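Local coordinates for flavin-dependent thymidylate synthase (Thermus thermophilus, PDB 6J61), which probably catalyses the FAD-dependent reductive methylation of dUMP to dTMP, with methylenetetrahydrofolate as methyl donor and NADPH as reductant, at residues S96-E101 against G141-L146; E101-E106 against Q190-Q195; K134-A139 against P161-T166. One frame throughout, in Å; residues are numbered along the deposited sequence.

Interaction 1: S96-E101 against G141-L146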
loop_
_atom_site.group_PDB
_atom_site.type_symbol
_atom_site.label_atom_id
_atom_site.label_comp_id
_atom_site.label_asym_id
_atom_site.label_seq_id
_atom_site.Cartn_x
_atom_site.Cartn_y
_atom_site.Cartn_z
ATOM N N SER A 96 7.999 -22.742 -15.889
ATOM C CA SER A 96 7.860 -24.114 -15.414
ATOM C C SER A 96 6.694 -24.893 -16.035
ATOM O O SER A 96 5.681 -24.319 -16.449
ATOM C CB SER A 96 7.706 -24.116 -13.885
ATOM O OG SER A 96 8.818 -23.506 -13.253
ATOM N N ILE A 97 6.863 -26.210 -16.110
ATOM C CA ILE A 97 5.822 -27.087 -16.624
ATOM C C ILE A 97 4.939 -27.355 -15.403
ATOM O O ILE A 97 5.451 -27.541 -14.294
ATOM C CB ILE A 97 6.406 -28.429 -17.153
ATOM C CG1 ILE A 97 7.274 -28.174 -18.384
ATOM C CG2 ILE A 97 5.275 -29.398 -17.510
ATOM C CD1 ILE A 97 7.823 -29.441 -19.010
ATOM N N LEU A 98 3.623 -27.367 -15.596
ATOM C CA LEU A 98 2.711 -27.582 -14.481
ATOM C C LEU A 98 2.414 -29.045 -14.136
ATOM O O LEU A 98 2.097 -29.875 -14.996
ATOM C CB LEU A 98 1.415 -26.807 -14.729
ATOM C CG LEU A 98 1.672 -25.319 -14.983
ATOM C CD1 LEU A 98 0.364 -24.614 -15.275
ATOM C CD2 LEU A 98 2.367 -24.696 -13.778
ATOM N N LYS A 99 2.531 -29.333 -12.844
ATOM C CA LYS A 99 2.309 -30.655 -12.291
ATOM C C LYS A 99 0.826 -30.982 -12.394
ATOM O O LYS A 99 -0.018 -30.117 -12.196
ATOM C CB LYS A 99 2.771 -30.648 -10.838
ATOM C CG LYS A 99 3.092 -32.001 -10.245
ATOM C CD LYS A 99 3.810 -31.846 -8.900
ATOM C CE LYS A 99 5.166 -31.157 -9.069
ATOM N NZ LYS A 99 5.906 -31.017 -7.783
ATOM N N GLU A 100 0.504 -32.228 -12.718
ATOM C CA GLU A 100 -0.894 -32.629 -12.852
ATOM C C GLU A 100 -1.565 -32.889 -11.505
ATOM O O GLU A 100 -1.997 -34.013 -11.215
ATOM C CB GLU A 100 -1.027 -33.884 -13.714
ATOM C CG GLU A 100 -2.479 -34.212 -14.006
ATOM C CD GLU A 100 -2.670 -35.580 -14.593
ATOM O OE1 GLU A 100 -2.116 -35.844 -15.678
ATOM O OE2 GLU A 100 -3.380 -36.394 -13.965
ATOM N N GLU A 101 -1.651 -31.855 -10.680
ATOM C CA GLU A 101 -2.281 -32.003 -9.385
ATOM C C GLU A 101 -3.548 -31.170 -9.343
ATOM O O GLU A 101 -3.526 -29.965 -9.587
ATOM C CB GLU A 101 -1.315 -31.583 -8.281
ATOM C CG GLU A 101 -0.182 -32.571 -8.066
ATOM C CD GLU A 101 0.859 -32.065 -7.085
ATOM O OE1 GLU A 101 1.700 -32.871 -6.648
ATOM O OE2 GLU A 101 0.844 -30.860 -6.758
ATOM N N GLY A 141 -4.975 -33.612 -20.810
ATOM C CA GLY A 141 -4.613 -34.315 -22.026
ATOM C C GLY A 141 -4.237 -33.281 -23.068
ATOM O O GLY A 141 -3.167 -33.353 -23.682
ATOM N N ALA A 142 -5.123 -32.304 -23.248
ATOM C CA ALA A 142 -4.912 -31.218 -24.197
ATOM C C ALA A 142 -3.604 -30.493 -23.884
ATOM O O ALA A 142 -2.811 -30.198 -24.773
ATOM C CB ALA A 142 -6.082 -30.251 -24.138
ATOM N N TYR A 143 -3.381 -30.210 -22.613
ATOM C CA TYR A 143 -2.166 -29.536 -22.189
ATOM C C TYR A 143 -0.922 -30.306 -22.640
ATOM O O TYR A 143 0.011 -29.720 -23.190
ATOM C CB TYR A 143 -2.157 -29.406 -20.674
ATOM C CG TYR A 143 -0.909 -28.778 -20.122
ATOM C CD1 TYR A 143 -0.557 -27.469 -20.462
ATOM C CD2 TYR A 143 -0.105 -29.466 -19.207
ATOM C CE1 TYR A 143 0.564 -26.856 -19.895
ATOM C CE2 TYR A 143 1.013 -28.863 -18.636
ATOM C CZ TYR A 143 1.338 -27.557 -18.981
ATOM O OH TYR A 143 2.416 -26.946 -18.393
ATOM N N ARG A 144 -0.908 -31.615 -22.390
ATOM C CA ARG A 144 0.223 -32.458 -22.788
ATOM C C ARG A 144 0.383 -32.451 -24.306
ATOM O O ARG A 144 1.477 -32.224 -24.822
ATOM C CB ARG A 144 0.019 -33.899 -22.296
ATOM C CG ARG A 144 0.543 -34.167 -20.881
ATOM C CD ARG A 144 0.109 -35.542 -20.372
ATOM N NE ARG A 144 0.648 -35.855 -19.046
ATOM C CZ ARG A 144 1.934 -36.099 -18.796
ATOM N NH1 ARG A 144 2.820 -36.065 -19.787
ATOM N NH2 ARG A 144 2.330 -36.390 -17.560
ATOM N N ALA A 145 -0.718 -32.699 -25.010
ATOM C CA ALA A 145 -0.724 -32.710 -26.465
ATOM C C ALA A 145 -0.102 -31.422 -26.999
ATOM O O ALA A 145 0.880 -31.458 -27.749
ATOM C CB ALA A 145 -2.150 -32.848 -26.971
ATOM N N LEU A 146 -0.680 -30.290 -26.602
ATOM C CA LEU A 146 -0.194 -28.979 -27.020
ATOM C C LEU A 146 1.304 -28.832 -26.801
ATOM O O LEU A 146 2.019 -28.350 -27.677
ATOM C CB LEU A 146 -0.910 -27.878 -26.246
ATOM C CG LEU A 146 -2.365 -27.605 -26.601
ATOM C CD1 LEU A 146 -2.991 -26.776 -25.498
ATOM C CD2 LEU A 146 -2.441 -26.891 -27.936
#
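Tyr143 lays the outer end of its ring against Ile97 and Leu98 at their shared peptide link. Its CG is anti to the backbone N (chi1 177°), which sends the ring out from the helix toward the loop. The hydroxyl then takes a backbone hydrogen bond: Leu98 N to Tyr143 OH is 3.1 Å. The bond is almost straight, with an N-H...O angle of 178°. A side chain of the helix thus holds the main chain of a loop that has no regular structure here.

Apolar atoms gather round the same phenol end. Leu98 CB lies 3.8 Å from Tyr143 OH, and the two side chains meet at about a right angle. Ile97 brings its CG2 branch, 3.9 Å from Tyr143 OH. That methyl is anti to the Ile97 backbone N. It approaches the ring obliquely, 4.4 Å from Tyr143 CE2. A phenylalanine in place of Tyr143 would probably leave the Leu98 N-H without this acceptor and open a gap beside Ile97 CG2 and Leu98 CB.

Farther along the loop, Glu100 faces Arg144. Their charges are opposite but too far apart for a salt bridge, and the carboxylate is not surely placed.

The contact lies near the surface, though Tyr143 itself is buried. The loop runs on from strand 87-90 and passes beside helix 132-148. Tyr140 of that helix also reaches it, hydrogen-bonding to Leu98 O. Ile97 touches Arg153 and Tyr143 touches Ala156, both on helix 153-156, while Leu98 rests on Arg157, a predicted dUMP-binding residue.

Interaction 2: E101-E106 against Q190-Q195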
loop_
_atom_site.group_PDB
_atom_site.type_symbol
_atom_site.label_atom_id
_atom_site.label_comp_id
_atom_site.label_asym_id
_atom_site.label_seq_id
_atom_site.Cartn_x
_atom_site.Cartn_y
_atom_site.Cartn_z
ATOM N N GLU A 101 -1.651 -31.855 -10.680
ATOM C CA GLU A 101 -2.281 -32.003 -9.385
ATOM C C GLU A 101 -3.548 -31.170 -9.343
ATOM O O GLU A 101 -3.526 -29.965 -9.587
ATOM C CB GLU A 101 -1.315 -31.583 -8.281
ATOM C CG GLU A 101 -0.182 -32.571 -8.066
ATOM C CD GLU A 101 0.859 -32.065 -7.085
ATOM O OE1 GLU A 101 1.700 -32.871 -6.648
ATOM O OE2 GLU A 101 0.844 -30.860 -6.758
ATOM N N PHE A 102 -4.660 -31.828 -9.048
ATOM C CA PHE A 102 -5.933 -31.146 -8.981
ATOM C C PHE A 102 -6.640 -31.354 -7.662
ATOM O O PHE A 102 -6.507 -32.394 -7.023
ATOM C CB PHE A 102 -6.852 -31.612 -10.105
ATOM C CG PHE A 102 -6.318 -31.336 -11.468
ATOM C CD1 PHE A 102 -5.357 -32.166 -12.031
ATOM C CD2 PHE A 102 -6.774 -30.245 -12.194
ATOM C CE1 PHE A 102 -4.858 -31.914 -13.303
ATOM C CE2 PHE A 102 -6.282 -29.982 -13.467
ATOM C CZ PHE A 102 -5.322 -30.822 -14.024
ATOM N N TYR A 103 -7.398 -30.342 -7.267
ATOM C CA TYR A 103 -8.162 -30.395 -6.040
ATOM C C TYR A 103 -9.492 -31.107 -6.280
ATOM O O TYR A 103 -10.371 -30.589 -6.972
ATOM C CB TYR A 103 -8.441 -28.988 -5.526
ATOM C CG TYR A 103 -9.631 -28.925 -4.610
ATOM C CD1 TYR A 103 -9.644 -29.640 -3.408
ATOM C CD2 TYR A 103 -10.744 -28.155 -4.938
ATOM C CE1 TYR A 103 -10.736 -29.588 -2.550
ATOM C CE2 TYR A 103 -11.850 -28.095 -4.089
ATOM C CZ TYR A 103 -11.838 -28.812 -2.894
ATOM O OH TYR A 103 -12.909 -28.731 -2.030
ATOM N N GLU A 104 -9.639 -32.296 -5.711
ATOM C CA GLU A 104 -10.880 -33.025 -5.865
ATOM C C GLU A 104 -11.606 -32.940 -4.529
ATOM O O GLU A 104 -11.167 -33.494 -3.529
ATOM C CB GLU A 104 -10.591 -34.470 -6.287
ATOM C CG GLU A 104 -9.893 -34.552 -7.644
ATOM C CD GLU A 104 -9.783 -35.976 -8.187
ATOM O OE1 GLU A 104 -10.826 -36.661 -8.285
ATOM O OE2 GLU A 104 -8.656 -36.405 -8.532
ATOM N N PRO A 105 -12.725 -32.213 -4.498
ATOM C CA PRO A 105 -13.512 -32.043 -3.279
ATOM C C PRO A 105 -13.939 -33.347 -2.625
ATOM O O PRO A 105 -14.034 -34.383 -3.277
ATOM C CB PRO A 105 -14.701 -31.219 -3.754
ATOM C CG PRO A 105 -14.883 -31.686 -5.159
ATOM C CD PRO A 105 -13.466 -31.718 -5.668
ATOM N N GLU A 106 -14.176 -33.277 -1.321
ATOM C CA GLU A 106 -14.624 -34.423 -0.543
ATOM C C GLU A 106 -16.021 -34.671 -1.087
ATOM O O GLU A 106 -16.426 -35.803 -1.322
ATOM C CB GLU A 106 -14.715 -34.040 0.931
ATOM C CG GLU A 106 -14.501 -35.176 1.901
ATOM C CD GLU A 106 -13.035 -35.410 2.206
ATOM O OE1 GLU A 106 -12.257 -35.595 1.249
ATOM O OE2 GLU A 106 -12.665 -35.411 3.403
ATOM N N GLN A 190 -15.375 -18.550 1.060
ATOM C CA GLN A 190 -15.584 -19.886 0.510
ATOM C C GLN A 190 -14.884 -20.922 1.388
ATOM O O GLN A 190 -13.765 -20.702 1.856
ATOM C CB GLN A 190 -15.069 -19.980 -0.931
ATOM C CG GLN A 190 -15.644 -21.164 -1.695
ATOM C CD GLN A 190 -15.362 -21.130 -3.203
ATOM O OE1 GLN A 190 -15.483 -20.087 -3.861
ATOM N NE2 GLN A 190 -15.007 -22.281 -3.755
ATOM N N TRP A 191 -15.551 -22.051 1.604
ATOM C CA TRP A 191 -15.025 -23.133 2.432
ATOM C C TRP A 191 -13.545 -23.468 2.204
ATOM O O TRP A 191 -12.780 -23.585 3.167
ATOM C CB TRP A 191 -15.857 -24.413 2.233
ATOM C CG TRP A 191 -15.483 -25.531 3.175
ATOM C CD1 TRP A 191 -15.955 -25.725 4.445
ATOM C CD2 TRP A 191 -14.516 -26.572 2.949
ATOM N NE1 TRP A 191 -15.340 -26.816 5.024
ATOM C CE2 TRP A 191 -14.454 -27.353 4.128
ATOM C CE3 TRP A 191 -13.698 -26.919 1.870
ATOM C CZ2 TRP A 191 -13.607 -28.460 4.254
ATOM C CZ3 TRP A 191 -12.852 -28.025 1.998
ATOM C CH2 TRP A 191 -12.816 -28.780 3.183
ATOM N N GLU A 192 -13.139 -23.634 0.949
ATOM C CA GLU A 192 -11.749 -23.984 0.667
ATOM C C GLU A 192 -10.763 -23.043 1.345
ATOM O O GLU A 192 -9.883 -23.478 2.094
ATOM C CB GLU A 192 -11.468 -23.993 -0.845
ATOM C CG GLU A 192 -12.023 -25.185 -1.625
ATOM C CD GLU A 192 -13.522 -25.333 -1.474
ATOM O OE1 GLU A 192 -14.234 -24.307 -1.397
ATOM O OE2 GLU A 192 -13.990 -26.481 -1.442
ATOM N N ILE A 193 -10.912 -21.750 1.090
ATOM C CA ILE A 193 -9.990 -20.805 1.671
ATOM C C ILE A 193 -10.166 -20.699 3.189
ATOM O O ILE A 193 -9.204 -20.403 3.910
ATOM C CB ILE A 193 -10.088 -19.423 0.972
ATOM C CG1 ILE A 193 -8.884 -18.569 1.376
ATOM C CG2 ILE A 193 -11.396 -18.737 1.315
ATOM C CD1 ILE A 193 -8.600 -17.411 0.459
ATOM N N ARG A 194 -11.368 -20.970 3.691
ATOM C CA ARG A 194 -11.557 -20.915 5.139
ATOM C C ARG A 194 -10.598 -21.906 5.792
ATOM O O ARG A 194 -9.937 -21.584 6.777
ATOM C CB ARG A 194 -12.990 -21.277 5.543
ATOM C CG ARG A 194 -14.039 -20.309 5.063
ATOM C CD ARG A 194 -15.028 -19.999 6.177
ATOM N NE ARG A 194 -15.712 -21.184 6.671
ATOM C CZ ARG A 194 -16.623 -21.848 5.976
ATOM N NH1 ARG A 194 -16.955 -21.440 4.761
ATOM N NH2 ARG A 194 -17.209 -22.917 6.498
ATOM N N GLN A 195 -10.525 -23.109 5.222
ATOM C CA GLN A 195 -9.664 -24.163 5.745
ATOM C C GLN A 195 -8.219 -23.705 5.760
ATOM O O GLN A 195 -7.488 -23.999 6.697
ATOM C CB GLN A 195 -9.810 -25.452 4.917
ATOM C CG GLN A 195 -11.250 -25.951 4.766
ATOM C CD GLN A 195 -12.100 -25.705 6.015
ATOM O OE1 GLN A 195 -11.765 -26.156 7.111
ATOM N NE2 GLN A 195 -13.203 -24.972 5.849
#
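Tyr103 sits in an extended but irregular loop, facing Trp191 and Glu192 in the first turn of helix 191-207. Gln190 takes the N-cap position, and its carbonyl accepts the backbone bond from Arg194 N.

The contact rests on the far end of the tyrosine ring. Tyr103 OH gives a weak hydrogen bond to one carboxylate oxygen, Tyr103 OH to Glu192 OE2 being 2.6 Å. The ring and the carboxylate are turned 60° apart. Glu192 sets CG beside its backbone N, which puts this CH2 3.8 Å from Tyr103 CE2. The bend at chi2 then turns the carboxylate toward the hydroxyl. Trp191 adds a looser touch, its CZ3 lying 4.1 Å from Tyr103 OH.

The other carboxylate oxygen has a partner next door. Gln190 NE2 reaches Glu192 OE1 at 3.2 Å, coming from above the carboxylate plane, 50° out of it. The Gln190 amide is itself held across the subunit boundary: its OE1 accepts from Arg157 of the second subunit. Met155 and Met158 of that subunit pack on Glu192 and Tyr103 respectively. The predicted dUMP-binding residue Gln79 is about 6 Å from Glu192, side chain to side chain, so the cluster probably lies near the dUMP site.

The strongest partner of Glu192 is Arg109, which forms a salt bridge with the same OE2 that Tyr103 meets. A buried carboxylate is thus gripped by an arginine, a phenol and an amide. Arg109 would probably favour the ionised form of Glu192, and the bonds are likely to offset the cost of burying it.

Interaction 3: K134-A139 against P161-T166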
loop_
_atom_site.group_PDB
_atom_site.type_symbol
_atom_site.label_atom_id
_atom_site.label_comp_id
_atom_site.label_asym_id
_atom_site.label_seq_id
_atom_site.Cartn_x
_atom_site.Cartn_y
_atom_site.Cartn_z
ATOM N N LYS A 134 -13.260 -36.158 -15.283
ATOM C CA LYS A 134 -13.222 -36.249 -16.735
ATOM C C LYS A 134 -12.575 -35.013 -17.363
ATOM O O LYS A 134 -11.539 -35.115 -18.028
ATOM C CB LYS A 134 -14.643 -36.419 -17.272
ATOM C CG LYS A 134 -14.763 -37.320 -18.491
ATOM C CD LYS A 134 -14.092 -36.735 -19.722
ATOM C CE LYS A 134 -14.279 -37.651 -20.940
ATOM N NZ LYS A 134 -13.632 -38.999 -20.793
ATOM N N VAL A 135 -13.184 -33.848 -17.142
ATOM C CA VAL A 135 -12.663 -32.607 -17.701
ATOM C C VAL A 135 -11.227 -32.334 -17.251
ATOM O O VAL A 135 -10.447 -31.723 -17.981
ATOM C CB VAL A 135 -13.572 -31.393 -17.349
ATOM C CG1 VAL A 135 -14.987 -31.861 -17.114
ATOM C CG2 VAL A 135 -13.034 -30.640 -16.152
ATOM N N GLN A 136 -10.869 -32.778 -16.050
ATOM C CA GLN A 136 -9.503 -32.578 -15.585
ATOM C C GLN A 136 -8.601 -33.391 -16.502
ATOM O O GLN A 136 -7.518 -32.949 -16.887
ATOM C CB GLN A 136 -9.324 -33.079 -14.152
ATOM C CG GLN A 136 -10.124 -32.332 -13.109
ATOM C CD GLN A 136 -9.887 -32.862 -11.708
ATOM O OE1 GLN A 136 -10.561 -32.465 -10.760
ATOM N NE2 GLN A 136 -8.927 -33.764 -11.571
ATOM N N GLN A 137 -9.069 -34.583 -16.859
ATOM C CA GLN A 137 -8.301 -35.469 -17.714
ATOM C C GLN A 137 -8.173 -34.912 -19.128
ATOM O O GLN A 137 -7.060 -34.697 -19.621
ATOM C CB GLN A 137 -8.943 -36.863 -17.746
ATOM C CG GLN A 137 -7.927 -37.986 -17.974
ATOM C CD GLN A 137 -8.533 -39.378 -17.903
ATOM O OE1 GLN A 137 -9.177 -39.844 -18.850
ATOM N NE2 GLN A 137 -8.331 -40.050 -16.773
ATOM N N GLU A 138 -9.312 -34.680 -19.778
ATOM C CA GLU A 138 -9.316 -34.146 -21.135
ATOM C C GLU A 138 -8.368 -32.955 -21.166
ATOM O O GLU A 138 -7.422 -32.908 -21.960
ATOM C CB GLU A 138 -10.730 -33.691 -21.534
ATOM C CG GLU A 138 -11.780 -34.799 -21.528
ATOM C CD GLU A 138 -11.495 -35.883 -22.556
ATOM O OE1 GLU A 138 -11.969 -37.027 -22.377
ATOM O OE2 GLU A 138 -10.803 -35.588 -23.552
ATOM N N ALA A 139 -8.625 -32.006 -20.270
ATOM C CA ALA A 139 -7.827 -30.797 -20.168
ATOM C C ALA A 139 -6.346 -31.086 -19.979
ATOM O O ALA A 139 -5.518 -30.513 -20.684
ATOM C CB ALA A 139 -8.342 -29.929 -19.030
ATOM N N PRO A 161 -7.963 -26.265 -15.929
ATOM C CA PRO A 161 -9.002 -25.756 -15.026
ATOM C C PRO A 161 -8.484 -25.006 -13.791
ATOM O O PRO A 161 -7.313 -25.126 -13.417
ATOM C CB PRO A 161 -9.778 -27.020 -14.666
ATOM C CG PRO A 161 -8.719 -28.051 -14.659
ATOM C CD PRO A 161 -7.949 -27.735 -15.916
ATOM N N LEU A 162 -9.380 -24.246 -13.164
ATOM C CA LEU A 162 -9.064 -23.440 -11.983
ATOM C C LEU A 162 -8.740 -24.243 -10.724
ATOM O O LEU A 162 -8.203 -23.695 -9.763
ATOM C CB LEU A 162 -10.221 -22.468 -11.691
ATOM C CG LEU A 162 -10.502 -21.400 -12.758
ATOM C CD1 LEU A 162 -11.762 -20.621 -12.443
ATOM C CD2 LEU A 162 -9.317 -20.469 -12.840
ATOM N N ASN A 163 -9.057 -25.534 -10.721
ATOM C CA ASN A 163 -8.764 -26.359 -9.548
ATOM C C ASN A 163 -7.323 -26.872 -9.559
ATOM O O ASN A 163 -6.910 -27.624 -8.676
ATOM C CB ASN A 163 -9.738 -27.534 -9.464
ATOM C CG ASN A 163 -9.576 -28.506 -10.613
ATOM O OD1 ASN A 163 -9.112 -28.146 -11.698
ATOM N ND2 ASN A 163 -9.979 -29.745 -10.385
ATOM N N LEU A 164 -6.563 -26.466 -10.571
ATOM C CA LEU A 164 -5.169 -26.860 -10.680
ATOM C C LEU A 164 -4.476 -26.327 -9.430
ATOM O O LEU A 164 -4.774 -25.224 -8.982
ATOM C CB LEU A 164 -4.532 -26.216 -11.919
ATOM C CG LEU A 164 -3.083 -26.665 -12.151
ATOM C CD1 LEU A 164 -3.114 -28.029 -12.832
ATOM C CD2 LEU A 164 -2.316 -25.666 -12.996
ATOM N N TYR A 165 -3.568 -27.099 -8.850
ATOM C CA TYR A 165 -2.866 -26.624 -7.670
ATOM C C TYR A 165 -1.757 -25.677 -8.092
ATOM O O TYR A 165 -1.314 -25.705 -9.240
ATOM C CB TYR A 165 -2.272 -27.795 -6.897
ATOM C CG TYR A 165 -3.170 -28.310 -5.803
ATOM C CD1 TYR A 165 -3.189 -27.696 -4.548
ATOM C CD2 TYR A 165 -4.032 -29.394 -6.027
ATOM C CE1 TYR A 165 -4.041 -28.141 -3.545
ATOM C CE2 TYR A 165 -4.893 -29.849 -5.031
ATOM C CZ TYR A 165 -4.893 -29.213 -3.790
ATOM O OH TYR A 165 -5.754 -29.633 -2.806
ATOM N N THR A 166 -1.312 -24.838 -7.163
ATOM C CA THR A 166 -0.238 -23.887 -7.425
ATOM C C THR A 166 0.457 -23.577 -6.104
ATOM O O THR A 166 -0.133 -23.738 -5.039
ATOM C CB THR A 166 -0.782 -22.582 -8.052
ATOM O OG1 THR A 166 0.293 -21.653 -8.238
ATOM C CG2 THR A 166 -1.842 -21.954 -7.155
#
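Gln136 and Asn163 reach each other through contrasting torsions. Gln136 sets CG beside its backbone N and then runs fully extended, so its amide stands well off the helix. Asn163 is short and turns its CG between the backbone N and the carbonyl carbon (chi1 65°). This presents the amide nitrogen of Asn163, ND2, to the glutamine.

The two amides join through a single bond. Asn163 ND2 donates to Gln136 OE1 at 2.8 Å, but the N-H...O angle is only 120° and the bond is weak. The amide planes are 61° apart, so the groups do not lie flat against each other. ND2 of Asn163 also comes close to the rest of the glutamine end, 3.4 Å from Gln136 CD and 3.8 Å from Gln136 CG.

Ala139, about one helical turn further on, makes the apolar half of the contact. Its methyl meets the proline ring, Ala139 CB to Pro161 CD being 3.8 Å. Polar and apolar pairs thus lie side by side on one face of the helix. Phe102 packs on Gln136, Pro161 and Asn163 alike. All four touching residues are buried. Met158 of the second subunit also packs on Pro161.

Pro161 and Asn163 belong to a type I beta turn from Pro161 to Leu164. The turn is closed by a backbone bond from Leu164 N to Pro161 O, 3.2 Å long. It leads straight into strand 165-173 of the antiparallel sheet. The arrangement is a helix packed against the turn at the start of a sheet strand. It joins helix 132-148 to the sheet of the ThyX fold.

How the interactions relate
Interaction 1 is a surface contact, while interactions 2 and 3 are buried. Interactions 1 and 3 use successive parts of helix 132-148 and lie about 9 Å apart, centre to centre. Interactions 1 and 2 share Glu101 and follow one continuous loop, 96-106, first past that helix and then to helix 191-207. Segment 161-166 ties the set together: its backbone bonds to Glu101 and Tyr103, and Leu164 packs on Leu98. The chemistry changes with place. At the surface a tyrosine holds a backbone N-H. In interaction 3 a weak amide pair sits beside apolar packing. Interaction 2 buries a carboxylate, probably charged, with Arg109 as its partner. All three touch the second subunit.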